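Long-range contacts in 6-phosphogluconate dehydrogenase (Pseudomonas syringae, PDB 5U5G), which probably reduces a phosphonate intermediate of fosfomycin biosynthesis with an NADP cofactor, binding NADP+ together with (2-oxopropyl)phosphonic acid: residues Gly14-Arg19 / Gly129-Ile134; Cys18-Ala23 / Leu153-Ala158; Val61-Thr66 / Ile92-Ser97; Cys121-Gly126 / Leu135-Ser140. All blocks are in the same frame, centred on the assembly; numbering follows the deposited sequence.

Contact 1: Gly14-Arg19 / Gly129-Ile134; sequences GQAICR and GALAGI
Over one face of the Arg19 guanidinium, close to its centre, sits the methyl CD2 of Leu131, with Arg19 CZ 3.7 Å from Leu131 CD2. The contact is dispersive: the flat, weakly hydrated face of a guanidinium accepts a methyl readily, while its N-H groups point outward along the plane. Bends at chi2 and chi3 (133° and 86°) curl the arginine back along its own helix and bring that face over the leucine. The same methyl reaches Ala16, with Ala16 CB 3.8 Å from Leu131 CD2.

Deeper in, the two backbones come close because the residues between them are small. Ala16 CB meets Ala130 CB at 3.6 Å, and the CA atoms of Ile17 and Ala130 are 5.3 Å apart. Ile17 starts away from the partner helix, yet its CG1 lies 3.9 Å from Ala130 CB, and the side chain packs on Phe7 of strand 5-8 and on Leu96, just past strand 92-95.

Just past the short helix, Gly133, with a positive phi of 70°, completes a Schellman motif. Helix 12-23 is the helix that follows the first strand of a Rossmann fold; its start carries Gly14, consistent with the last glycine of a GxGxxG dinucleotide-binding loop.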
# COMPACT_ATOMS: atom_id res chain seq x y z
N GLY A 14 -15.60 12.87 13.06
CA GLY A 14 -16.69 13.85 13.02
C GLY A 14 -16.22 15.27 13.31
O GLY A 14 -16.52 16.21 12.57
N GLN A 15 -15.46 15.44 14.40
CA GLN A 15 -14.85 16.73 14.71
C GLN A 15 -14.05 17.28 13.53
O GLN A 15 -14.16 18.47 13.20
CB GLN A 15 -13.93 16.60 15.93
CG GLN A 15 -14.65 16.53 17.27
CD GLN A 15 -13.68 16.46 18.45
OE1 GLN A 15 -12.85 17.36 18.63
NE2 GLN A 15 -13.76 15.37 19.24
N ALA A 16 -13.23 16.44 12.89
CA ALA A 16 -12.38 16.93 11.81
C ALA A 16 -13.21 17.37 10.60
O ALA A 16 -12.94 18.41 10.00
CB ALA A 16 -11.37 15.86 11.41
N ILE A 17 -14.22 16.58 10.22
CA ILE A 17 -15.09 16.99 9.13
C ILE A 17 -15.84 18.27 9.48
O ILE A 17 -15.97 19.18 8.65
CB ILE A 17 -16.04 15.84 8.74
CG1 ILE A 17 -15.21 14.65 8.24
CG2 ILE A 17 -17.08 16.30 7.72
CD1 ILE A 17 -16.01 13.46 7.75
N CYS A 18 -16.32 18.38 10.73
CA CYS A 18 -16.97 19.62 11.16
C CYS A 18 -16.04 20.83 11.04
O CYS A 18 -16.45 21.89 10.57
CB CYS A 18 -17.47 19.51 12.59
SG CYS A 18 -19.04 18.70 12.72
N ARG A 19 -14.78 20.68 11.48
CA ARG A 19 -13.84 21.80 11.35
C ARG A 19 -13.69 22.22 9.89
O ARG A 19 -13.65 23.42 9.59
CB ARG A 19 -12.48 21.43 11.94
CG ARG A 19 -12.34 21.82 13.40
CD ARG A 19 -11.77 20.69 14.21
NE ARG A 19 -10.31 20.69 14.18
CZ ARG A 19 -9.57 19.61 14.46
NH1 ARG A 19 -10.17 18.46 14.77
NH2 ARG A 19 -8.25 19.68 14.42
N GLY A 129 -6.86 13.60 6.28
CA GLY A 129 -7.54 13.90 5.03
C GLY A 129 -8.79 14.75 5.22
O GLY A 129 -9.13 15.55 4.34
N ALA A 130 -9.48 14.59 6.35
CA ALA A 130 -10.65 15.43 6.63
C ALA A 130 -10.25 16.89 6.79
O ALA A 130 -10.90 17.78 6.23
CB ALA A 130 -11.35 14.94 7.90
N LEU A 131 -9.21 17.15 7.58
CA LEU A 131 -8.80 18.53 7.85
C LEU A 131 -8.31 19.23 6.59
O LEU A 131 -8.52 20.43 6.42
CB LEU A 131 -7.72 18.54 8.93
CG LEU A 131 -8.18 18.05 10.31
CD1 LEU A 131 -7.01 17.98 11.29
CD2 LEU A 131 -9.28 18.94 10.87
N ALA A 132 -7.66 18.48 5.69
CA ALA A 132 -7.21 19.03 4.42
C ALA A 132 -8.29 18.99 3.35
O ALA A 132 -8.05 19.48 2.24
CB ALA A 132 -5.98 18.27 3.92
N GLY A 133 -9.45 18.41 3.65
CA GLY A 133 -10.54 18.37 2.69
C GLY A 133 -10.30 17.44 1.52
O GLY A 133 -10.84 17.69 0.44
N ILE A 134 -9.52 16.38 1.70
CA ILE A 134 -9.18 15.51 0.57
C ILE A 134 -9.65 14.09 0.81
O ILE A 134 -9.05 13.15 0.28
CB ILE A 134 -7.67 15.53 0.29
CG1 ILE A 134 -6.88 15.12 1.55
CG2 ILE A 134 -7.24 16.88 -0.30
CD1 ILE A 134 -5.62 14.34 1.29

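Contact 2: Cys18-Ala23 / Leu153-Ala158; sequences CRRLLA and LEVFCA
The carbonyl oxygen of Val155 is gripped twice by Arg20, once directly and once through water. Arg20 NE donates to Val155 O at 3.2 Å with an N-H...O angle of 160°, and the oxygen lies at the edge of the guanidinium, near its plane. Water 1 closes the second path, accepting from Arg20 NH2 at 2.9 Å and donating to Val155 O at 3.0 Å. With NE and NH2 thus engaged and NH1 bonded to Leu131 O, the guanidinium is fixed in rotation, and arginine suits the place because it can serve backbone oxygens of two different segments at once.

Its chain leaves with CG anti to the backbone N (chi1 -172°) and then bends at chi2, which lays the aliphatic part against Phe156, the residue after Val155: Arg20 CG is 3.7 Å from Phe156 CB. The next residue, Leu21, supplies the apolar half of the contact. Its CD2 comes to the edge of the Phe156 ring, 3.9 Å from Phe156 CD2, and also meets Val155 CG1 at 4.1 Å, the leucine and valine side chains crossing at about a right angle. Leu21 also packs on Phe7 and Val28 of the sheet.

The contact sets helix 12-23, the first helix of the Rossmann-type NADP domain, against the place where helix 143-156 gives way to strand 157-162 at the sheet's edge.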
# COMPACT_ATOMS: atom_id res chain seq x y z
N CYS A 18 -16.32 18.38 10.73
CA CYS A 18 -16.97 19.62 11.16
C CYS A 18 -16.04 20.83 11.04
O CYS A 18 -16.45 21.89 10.57
CB CYS A 18 -17.47 19.51 12.59
SG CYS A 18 -19.04 18.70 12.72
N ARG A 19 -14.78 20.68 11.48
CA ARG A 19 -13.84 21.80 11.35
C ARG A 19 -13.69 22.22 9.89
O ARG A 19 -13.65 23.42 9.59
CB ARG A 19 -12.48 21.43 11.94
CG ARG A 19 -12.34 21.82 13.40
CD ARG A 19 -11.77 20.69 14.21
NE ARG A 19 -10.31 20.69 14.18
CZ ARG A 19 -9.57 19.61 14.46
NH1 ARG A 19 -10.17 18.46 14.77
NH2 ARG A 19 -8.25 19.68 14.42
N ARG A 20 -13.62 21.26 8.98
CA ARG A 20 -13.52 21.60 7.56
C ARG A 20 -14.76 22.33 7.07
O ARG A 20 -14.66 23.31 6.32
CB ARG A 20 -13.28 20.33 6.75
CG ARG A 20 -12.97 20.56 5.29
CD ARG A 20 -11.57 21.12 5.11
NE ARG A 20 -11.34 21.49 3.72
CZ ARG A 20 -10.17 21.91 3.23
NH1 ARG A 20 -9.11 22.01 4.03
NH2 ARG A 20 -10.07 22.23 1.95
N LEU A 21 -15.95 21.89 7.49
CA LEU A 21 -17.17 22.58 7.08
C LEU A 21 -17.19 24.00 7.63
O LEU A 21 -17.53 24.95 6.91
CB LEU A 21 -18.40 21.81 7.54
CG LEU A 21 -18.62 20.40 6.98
CD1 LEU A 21 -19.71 19.71 7.78
CD2 LEU A 21 -19.01 20.48 5.49
N LEU A 22 -16.85 24.17 8.91
CA LEU A 22 -16.77 25.52 9.48
C LEU A 22 -15.76 26.37 8.71
O LEU A 22 -15.99 27.56 8.50
CB LEU A 22 -16.39 25.46 10.96
CG LEU A 22 -17.39 24.94 12.00
CD1 LEU A 22 -16.70 24.76 13.34
CD2 LEU A 22 -18.58 25.87 12.14
N ALA A 23 -14.65 25.77 8.27
CA ALA A 23 -13.60 26.52 7.60
C ALA A 23 -14.07 27.07 6.25
O ALA A 23 -13.55 28.09 5.79
CB ALA A 23 -12.35 25.66 7.43
N LEU A 153 -20.20 17.53 -0.10
CA LEU A 153 -19.07 16.60 0.01
C LEU A 153 -17.80 17.21 -0.55
O LEU A 153 -16.71 16.95 -0.04
CB LEU A 153 -19.39 15.29 -0.73
CG LEU A 153 -20.66 14.55 -0.32
CD1 LEU A 153 -20.88 13.33 -1.18
CD2 LEU A 153 -20.60 14.17 1.16
N GLU A 154 -17.94 18.03 -1.60
CA GLU A 154 -16.81 18.70 -2.21
C GLU A 154 -16.02 19.52 -1.20
O GLU A 154 -14.81 19.72 -1.36
CB GLU A 154 -17.30 19.60 -3.36
CG GLU A 154 -16.20 20.30 -4.13
CD GLU A 154 -15.21 19.32 -4.77
OE1 GLU A 154 -13.99 19.55 -4.66
OE2 GLU A 154 -15.69 18.34 -5.38
N VAL A 155 -16.69 20.02 -0.16
CA VAL A 155 -15.99 20.82 0.84
C VAL A 155 -14.91 20.01 1.54
O VAL A 155 -13.86 20.55 1.90
CB VAL A 155 -16.99 21.42 1.84
CG1 VAL A 155 -16.26 22.18 2.94
CG2 VAL A 155 -17.98 22.31 1.11
N PHE A 156 -15.13 18.71 1.76
CA PHE A 156 -14.16 17.93 2.51
C PHE A 156 -13.68 16.67 1.78
O PHE A 156 -12.92 15.88 2.37
CB PHE A 156 -14.70 17.56 3.91
CG PHE A 156 -15.98 16.77 3.91
CD1 PHE A 156 -15.96 15.37 3.89
CD2 PHE A 156 -17.22 17.41 3.99
CE1 PHE A 156 -17.16 14.64 3.91
CE2 PHE A 156 -18.41 16.68 4.01
CZ PHE A 156 -18.37 15.30 3.96
N CYS A 157 -14.06 16.47 0.52
CA CYS A 157 -13.64 15.30 -0.24
C CYS A 157 -12.95 15.71 -1.53
O CYS A 157 -13.36 16.67 -2.19
CB CYS A 157 -14.83 14.38 -0.60
SG CYS A 157 -15.82 13.74 0.78
N ALA A 158 -11.93 14.93 -1.92
CA ALA A 158 -11.30 15.08 -3.22
C ALA A 158 -11.89 14.10 -4.24
O ALA A 158 -12.24 14.50 -5.36
CB ALA A 158 -9.78 14.87 -3.12
O HOH W 1 -12.58 23.04 0.75

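Contact 3: Val61-Thr66 / Ile92-Ser97; sequences VLFVCT and IVVDLS. With NAP (NADP nicotinamide-adenine-dinucleotide phosphate), chain E.
Two neighbouring parallel strands of the Rossmann-type sheet, 61-64 and 92-95, meet here and run on into loops that line the NADP pocket. Their backbones are zipped by four hydrogen bonds, among them Val94 N to Leu62 O at 2.7 Å and Leu96 N to Val64 O at 2.7 Å.

Beta-branched and aromatic residues fill the two faces. On the side of Val61 and Ile92, Phe63 lies alongside Val94, pointing the same way, with Phe63 CD1 3.6 Å from Val94 CB; Leu96 CD1 reaches the same ring atom. Val64 CG2 touches Val93 CG1 at 3.7 Å on the other side, towards Tyr76.

At the last pair, Val64 with Asp95, the chemistry turns polar. Asp95 swings CG anti to its own nitrogen (chi1 -167°), which turns OD1 toward Ser97. There it accepts from both Ser97 N, completing an Asx turn, and Ser97 OG at 2.8 Å. With its hydroxyl hydrogen directed at Asp95 OD1, Ser97 OG can accept from Thr66 N across the contact at 3.0 Å.

Thr66 O accepts from the ribose hydroxyl O3D of NADP at 2.7 Å, and Cys65 SG packs against that sugar. Buried Asp95, probably ionised, with two donors from Ser97 on OD1 and the Tyr76 and Tyr118 hydroxyls bonded to OD2, is consistent with a second-shell role, helping to position the loop that holds the nicotinamide ribose.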
# COMPACT_ATOMS: atom_id res chain seq x y z
N VAL A 61 -30.50 19.11 5.90
CA VAL A 61 -29.47 18.12 5.58
C VAL A 61 -28.63 17.91 6.82
O VAL A 61 -28.18 18.88 7.45
CB VAL A 61 -28.57 18.57 4.41
CG1 VAL A 61 -27.55 17.47 4.09
CG2 VAL A 61 -29.40 18.90 3.18
N LEU A 62 -28.42 16.64 7.19
CA LEU A 62 -27.64 16.26 8.37
C LEU A 62 -26.56 15.25 7.98
O LEU A 62 -26.79 14.38 7.13
CB LEU A 62 -28.49 15.64 9.48
CG LEU A 62 -29.85 16.21 9.87
CD1 LEU A 62 -30.41 15.38 10.99
CD2 LEU A 62 -29.72 17.64 10.30
N PHE A 63 -25.41 15.36 8.63
CA PHE A 63 -24.37 14.33 8.56
C PHE A 63 -24.37 13.52 9.85
O PHE A 63 -24.65 14.05 10.93
CB PHE A 63 -22.98 14.94 8.35
CG PHE A 63 -22.81 15.65 7.03
CD1 PHE A 63 -22.40 14.95 5.89
CD2 PHE A 63 -23.01 17.02 6.94
CE1 PHE A 63 -22.23 15.61 4.68
CE2 PHE A 63 -22.85 17.69 5.73
CZ PHE A 63 -22.46 16.97 4.59
N VAL A 64 -24.05 12.24 9.72
CA VAL A 64 -23.90 11.31 10.84
C VAL A 64 -22.52 10.69 10.74
O VAL A 64 -22.14 10.19 9.68
CB VAL A 64 -24.99 10.22 10.83
CG1 VAL A 64 -24.78 9.22 11.98
CG2 VAL A 64 -26.37 10.82 10.88
N CYS A 65 -21.77 10.71 11.86
CA CYS A 65 -20.44 10.09 11.86
C CYS A 65 -20.19 9.50 13.25
O CYS A 65 -19.56 10.09 14.13
CB CYS A 65 -19.34 11.09 11.48
SG CYS A 65 -17.77 10.27 11.19
N THR A 66 -20.72 8.29 13.45
CA THR A 66 -20.65 7.60 14.73
C THR A 66 -19.98 6.25 14.51
O THR A 66 -19.72 5.85 13.38
CB THR A 66 -22.05 7.41 15.33
OG1 THR A 66 -22.83 6.56 14.47
CG2 THR A 66 -22.77 8.78 15.47
N ILE A 92 -32.51 15.09 3.88
CA ILE A 92 -31.43 14.19 3.47
C ILE A 92 -30.50 13.98 4.66
O ILE A 92 -30.09 14.95 5.31
CB ILE A 92 -30.65 14.76 2.26
CG1 ILE A 92 -31.59 14.97 1.07
CG2 ILE A 92 -29.49 13.83 1.88
CD1 ILE A 92 -31.00 15.80 -0.06
N VAL A 93 -30.16 12.72 4.95
CA VAL A 93 -29.13 12.39 5.92
C VAL A 93 -27.97 11.73 5.19
O VAL A 93 -28.16 10.76 4.44
CB VAL A 93 -29.66 11.50 7.06
CG1 VAL A 93 -28.52 10.92 7.87
CG2 VAL A 93 -30.61 12.29 7.96
N VAL A 94 -26.77 12.26 5.39
CA VAL A 94 -25.55 11.74 4.78
C VAL A 94 -24.80 11.02 5.89
O VAL A 94 -24.23 11.65 6.78
CB VAL A 94 -24.72 12.87 4.16
CG1 VAL A 94 -23.39 12.34 3.60
CG2 VAL A 94 -25.54 13.58 3.08
N ASP A 95 -24.81 9.68 5.86
CA ASP A 95 -24.22 8.89 6.94
C ASP A 95 -22.79 8.55 6.54
O ASP A 95 -22.56 7.77 5.61
CB ASP A 95 -25.05 7.64 7.23
CG ASP A 95 -24.68 6.95 8.55
OD1 ASP A 95 -23.52 7.08 9.00
OD2 ASP A 95 -25.55 6.26 9.15
N LEU A 96 -21.83 9.13 7.26
CA LEU A 96 -20.42 8.95 6.98
C LEU A 96 -19.81 7.81 7.77
O LEU A 96 -18.59 7.61 7.71
CB LEU A 96 -19.65 10.23 7.30
CG LEU A 96 -20.21 11.52 6.69
CD1 LEU A 96 -19.70 12.69 7.50
CD2 LEU A 96 -19.78 11.63 5.23
N SER A 97 -20.62 7.05 8.50
CA SER A 97 -20.13 5.96 9.33
C SER A 97 -19.84 4.73 8.47
O SER A 97 -20.37 4.57 7.37
CB SER A 97 -21.14 5.60 10.42
OG SER A 97 -21.66 6.78 11.04
PA NAP E . -14.73 7.77 17.74
O1A NAP E . -14.66 6.59 18.63
O2A NAP E . -13.63 8.80 17.72
O5B NAP E . -16.17 8.58 18.00
C5B NAP E . -17.20 7.62 17.94
C4B NAP E . -18.52 8.41 17.84
O4B NAP E . -19.65 7.54 17.91
C3B NAP E . -18.59 9.46 19.01
O3B NAP E . -19.28 10.59 18.57
C2B NAP E . -19.49 8.70 20.01
O2B NAP E . -20.22 9.48 20.82
C1B NAP E . -20.47 8.02 18.97
N9A NAP E . -21.14 6.92 19.62
C8A NAP E . -20.69 5.61 19.86
N7A NAP E . -21.59 4.85 20.54
C5A NAP E . -22.67 5.72 20.74
C6A NAP E . -23.91 5.56 21.38
N6A NAP E . -24.26 4.35 21.95
N1A NAP E . -24.80 6.57 21.46
C2A NAP E . -24.41 7.75 20.89
N3A NAP E . -23.28 8.06 20.24
C4A NAP E . -22.40 7.01 20.18
O3 NAP E . -14.84 6.98 16.31
PN NAP E . -14.24 7.78 15.06
O1N NAP E . -14.74 9.17 14.95
O2N NAP E . -12.82 7.38 14.71
O5D NAP E . -15.06 6.99 13.74
C5D NAP E . -16.34 7.42 13.60
C4D NAP E . -16.87 6.81 12.32
O4D NAP E . -16.03 7.22 11.20
C3D NAP E . -16.76 5.23 12.41
O3D NAP E . -17.87 4.67 11.76
C2D NAP E . -15.49 4.93 11.66
O2D NAP E . -15.49 3.67 11.03
C1D NAP E . -15.55 6.04 10.56
N1N NAP E . -14.23 6.35 10.04
C2N NAP E . -13.16 6.75 10.89
C3N NAP E . -11.96 7.10 10.32
C7N NAP E . -10.84 7.55 11.16
O7N NAP E . -9.76 7.92 10.69
N7N NAP E . -11.00 7.62 12.53
C4N NAP E . -11.75 7.11 8.83
C5N NAP E . -12.91 6.66 8.06
C6N NAP E . -14.05 6.29 8.65
P2B NAP E . -19.36 10.03 22.36
O1X NAP E . -18.47 11.07 21.75
O2X NAP E . -20.52 10.53 23.22
O3X NAP E . -18.72 8.73 22.77

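Contact 4: Cys121-Gly126 / Leu135-Ser140; sequences CPVSGG and LSAIVS. With 7VD ((2-oxopropyl)phosphonic acid), chain F; NAP (NADP nicotinamide-adenine-dinucleotide phosphate), chain E.
Leu135 reaches across to Val123 and to the glycine turn beyond it, its two methyls dividing the work. With CG anti to the carbonyl carbon (chi1 -71°), CD1 is placed 4.2 Å from Val123 CB, and CD2 lies over the turn, 3.6 Å from Gly125 CA. Gly125, having no side chain, lets that methyl lie directly against its backbone.

Cys121 extends SG to meet Ala137 CB and Val139 CG2, a slim sulfur matched to a small alanine. Pro122, which has no N-H to offer, still contributes its carbonyl: Ile138 N donates to Pro122 O at 3.0 Å.

These strands form an antiparallel pair whose connection runs through helix 126-131, in an otherwise parallel sheet, and Ser124 with Ser136 is its hydrogen-bonded pair, Ser124 N to Ser136 O measuring 2.8 Å.

Just past it lies the phosphonate site. Ser124 OG, anti to its backbone N at chi1 -173°, donates to O2 of (2-oxopropyl)phosphonic acid at 2.8 Å, and Gly125 N gives a 2.6 Å bond to its O3, joined by a weak one from Gly126 N. Arg212 of the second subunit and Lys173 also bind the ligand, while Val123 O lies 3.3 Å from C5N of the nicotinamide.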
# COMPACT_ATOMS: atom_id res chain seq x y z
N CYS A 121 -22.58 7.14 2.79
CA CYS A 121 -21.37 7.86 2.36
C CYS A 121 -20.16 7.55 3.25
O CYS A 121 -19.61 8.45 3.90
CB CYS A 121 -21.65 9.37 2.32
SG CYS A 121 -20.40 10.38 1.48
N PRO A 122 -19.71 6.29 3.29
CA PRO A 122 -18.47 6.00 4.03
C PRO A 122 -17.30 6.73 3.38
O PRO A 122 -17.33 7.04 2.19
CB PRO A 122 -18.33 4.48 3.93
CG PRO A 122 -19.14 4.08 2.71
CD PRO A 122 -20.29 5.07 2.68
N VAL A 123 -16.28 7.03 4.19
CA VAL A 123 -15.16 7.85 3.73
C VAL A 123 -13.83 7.20 4.09
O VAL A 123 -13.76 6.30 4.93
CB VAL A 123 -15.22 9.28 4.32
CG1 VAL A 123 -16.47 10.01 3.83
CG2 VAL A 123 -15.17 9.22 5.85
N SER A 124 -12.77 7.67 3.45
CA SER A 124 -11.43 7.18 3.74
C SER A 124 -10.44 8.33 3.59
O SER A 124 -10.59 9.18 2.71
CB SER A 124 -11.04 6.02 2.83
OG SER A 124 -9.81 5.45 3.21
N GLY A 125 -9.43 8.34 4.45
CA GLY A 125 -8.43 9.40 4.40
C GLY A 125 -8.04 9.88 5.78
O GLY A 125 -7.11 10.67 5.92
N GLY A 126 -8.73 9.39 6.80
CA GLY A 126 -8.40 9.70 8.18
C GLY A 126 -8.65 11.16 8.56
O GLY A 126 -9.08 11.99 7.76
N LEU A 135 -10.72 13.90 1.59
CA LEU A 135 -11.22 12.55 1.81
C LEU A 135 -11.69 11.92 0.50
O LEU A 135 -12.04 12.62 -0.46
CB LEU A 135 -12.38 12.53 2.81
CG LEU A 135 -12.03 12.81 4.27
CD1 LEU A 135 -13.29 12.87 5.14
CD2 LEU A 135 -11.02 11.80 4.80
N SER A 136 -11.66 10.60 0.45
CA SER A 136 -12.37 9.86 -0.59
C SER A 136 -13.70 9.39 -0.04
O SER A 136 -13.77 8.85 1.07
CB SER A 136 -11.56 8.64 -1.07
OG SER A 136 -10.29 9.03 -1.53
N ALA A 137 -14.76 9.57 -0.81
CA ALA A 137 -16.09 9.10 -0.44
C ALA A 137 -16.54 8.00 -1.40
O ALA A 137 -16.19 8.00 -2.58
CB ALA A 137 -17.10 10.26 -0.43
N ILE A 138 -17.29 7.05 -0.85
CA ILE A 138 -18.02 6.04 -1.62
C ILE A 138 -19.49 6.22 -1.29
O ILE A 138 -19.87 6.26 -0.12
CB ILE A 138 -17.57 4.61 -1.26
CG1 ILE A 138 -16.05 4.57 -1.03
CG2 ILE A 138 -18.04 3.61 -2.33
CD1 ILE A 138 -15.60 3.39 -0.17
N VAL A 139 -20.33 6.35 -2.31
CA VAL A 139 -21.68 6.89 -2.12
C VAL A 139 -22.70 5.97 -2.75
O VAL A 139 -22.63 5.68 -3.95
CB VAL A 139 -21.82 8.31 -2.70
CG1 VAL A 139 -23.21 8.86 -2.41
CG2 VAL A 139 -20.74 9.23 -2.15
N SER A 140 -23.69 5.55 -1.95
CA SER A 140 -24.85 4.83 -2.44
C SER A 140 -26.11 5.60 -2.08
O SER A 140 -26.18 6.28 -1.05
CB SER A 140 -24.95 3.42 -1.86
OG SER A 140 -23.87 2.61 -2.27
P1 7VD F . -9.26 5.37 6.88
C1 7VD F . -9.63 4.91 8.60
O2 7VD F . -9.95 4.52 5.85
O3 7VD F . -9.54 6.83 6.62
O4 7VD F . -7.77 5.12 6.87
C6 7VD F . -10.75 3.92 8.80
O7 7VD F . -11.75 3.93 8.09
C8 7VD F . -10.56 2.94 9.93
PA NAP E . -14.73 7.77 17.74
O1A NAP E . -14.66 6.59 18.63
O2A NAP E . -13.63 8.80 17.72
O5B NAP E . -16.17 8.58 18.00
C5B NAP E . -17.20 7.62 17.94
C4B NAP E . -18.52 8.41 17.84
O4B NAP E . -19.65 7.54 17.91
C3B NAP E . -18.59 9.46 19.01
O3B NAP E . -19.28 10.59 18.57
C2B NAP E . -19.49 8.70 20.01
O2B NAP E . -20.22 9.48 20.82
C1B NAP E . -20.47 8.02 18.97
N9A NAP E . -21.14 6.92 19.62
C8A NAP E . -20.69 5.61 19.86
N7A NAP E . -21.59 4.85 20.54
C5A NAP E . -22.67 5.72 20.74
C6A NAP E . -23.91 5.56 21.38
N6A NAP E . -24.26 4.35 21.95
N1A NAP E . -24.80 6.57 21.46
C2A NAP E . -24.41 7.75 20.89
N3A NAP E . -23.28 8.06 20.24
C4A NAP E . -22.40 7.01 20.18
O3 NAP E . -14.84 6.98 16.31
PN NAP E . -14.24 7.78 15.06
O1N NAP E . -14.74 9.17 14.95
O2N NAP E . -12.82 7.38 14.71
O5D NAP E . -15.06 6.99 13.74
C5D NAP E . -16.34 7.42 13.60
C4D NAP E . -16.87 6.81 12.32
O4D NAP E . -16.03 7.22 11.20
C3D NAP E . -16.76 5.23 12.41
O3D NAP E . -17.87 4.67 11.76
C2D NAP E . -15.49 4.93 11.66
O2D NAP E . -15.49 3.67 11.03
C1D NAP E . -15.55 6.04 10.56
N1N NAP E . -14.23 6.35 10.04
C2N NAP E . -13.16 6.75 10.89
C3N NAP E . -11.96 7.10 10.32
C7N NAP E . -10.84 7.55 11.16
O7N NAP E . -9.76 7.92 10.69
N7N NAP E . -11.00 7.62 12.53
C4N NAP E . -11.75 7.11 8.83
C5N NAP E . -12.91 6.66 8.06
C6N NAP E . -14.05 6.29 8.65
P2B NAP E . -19.36 10.03 22.36
O1X NAP E . -18.47 11.07 21.75
O2X NAP E . -20.52 10.53 23.22
O3X NAP E . -18.72 8.73 22.77
O HOH W 2 -8.29 8.65 1.00

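Overall arrangement
From the N terminus, helix 12-23 opens both contact 1 and contact 2, which close more than a hundred residues later at 129-134 and 153-158. Contact 3 pairs 61-66 with 92-97 and lies wholly within both of those loops. Contact 4 follows contact 3 along the chain; its segments alternate with those of contact 1, because helix 126-131 lies between its strands, and it falls inside the loop of contact 2. Strands 92-95 and 117-124 are neighbours, joining contacts 3 and 4 into one sheet, which strand 157-162 extends beside 135-139. Contacts 1 and 2 fasten successive turns of helix 12-23 to helix 126-131 and to the end of helix 143-156.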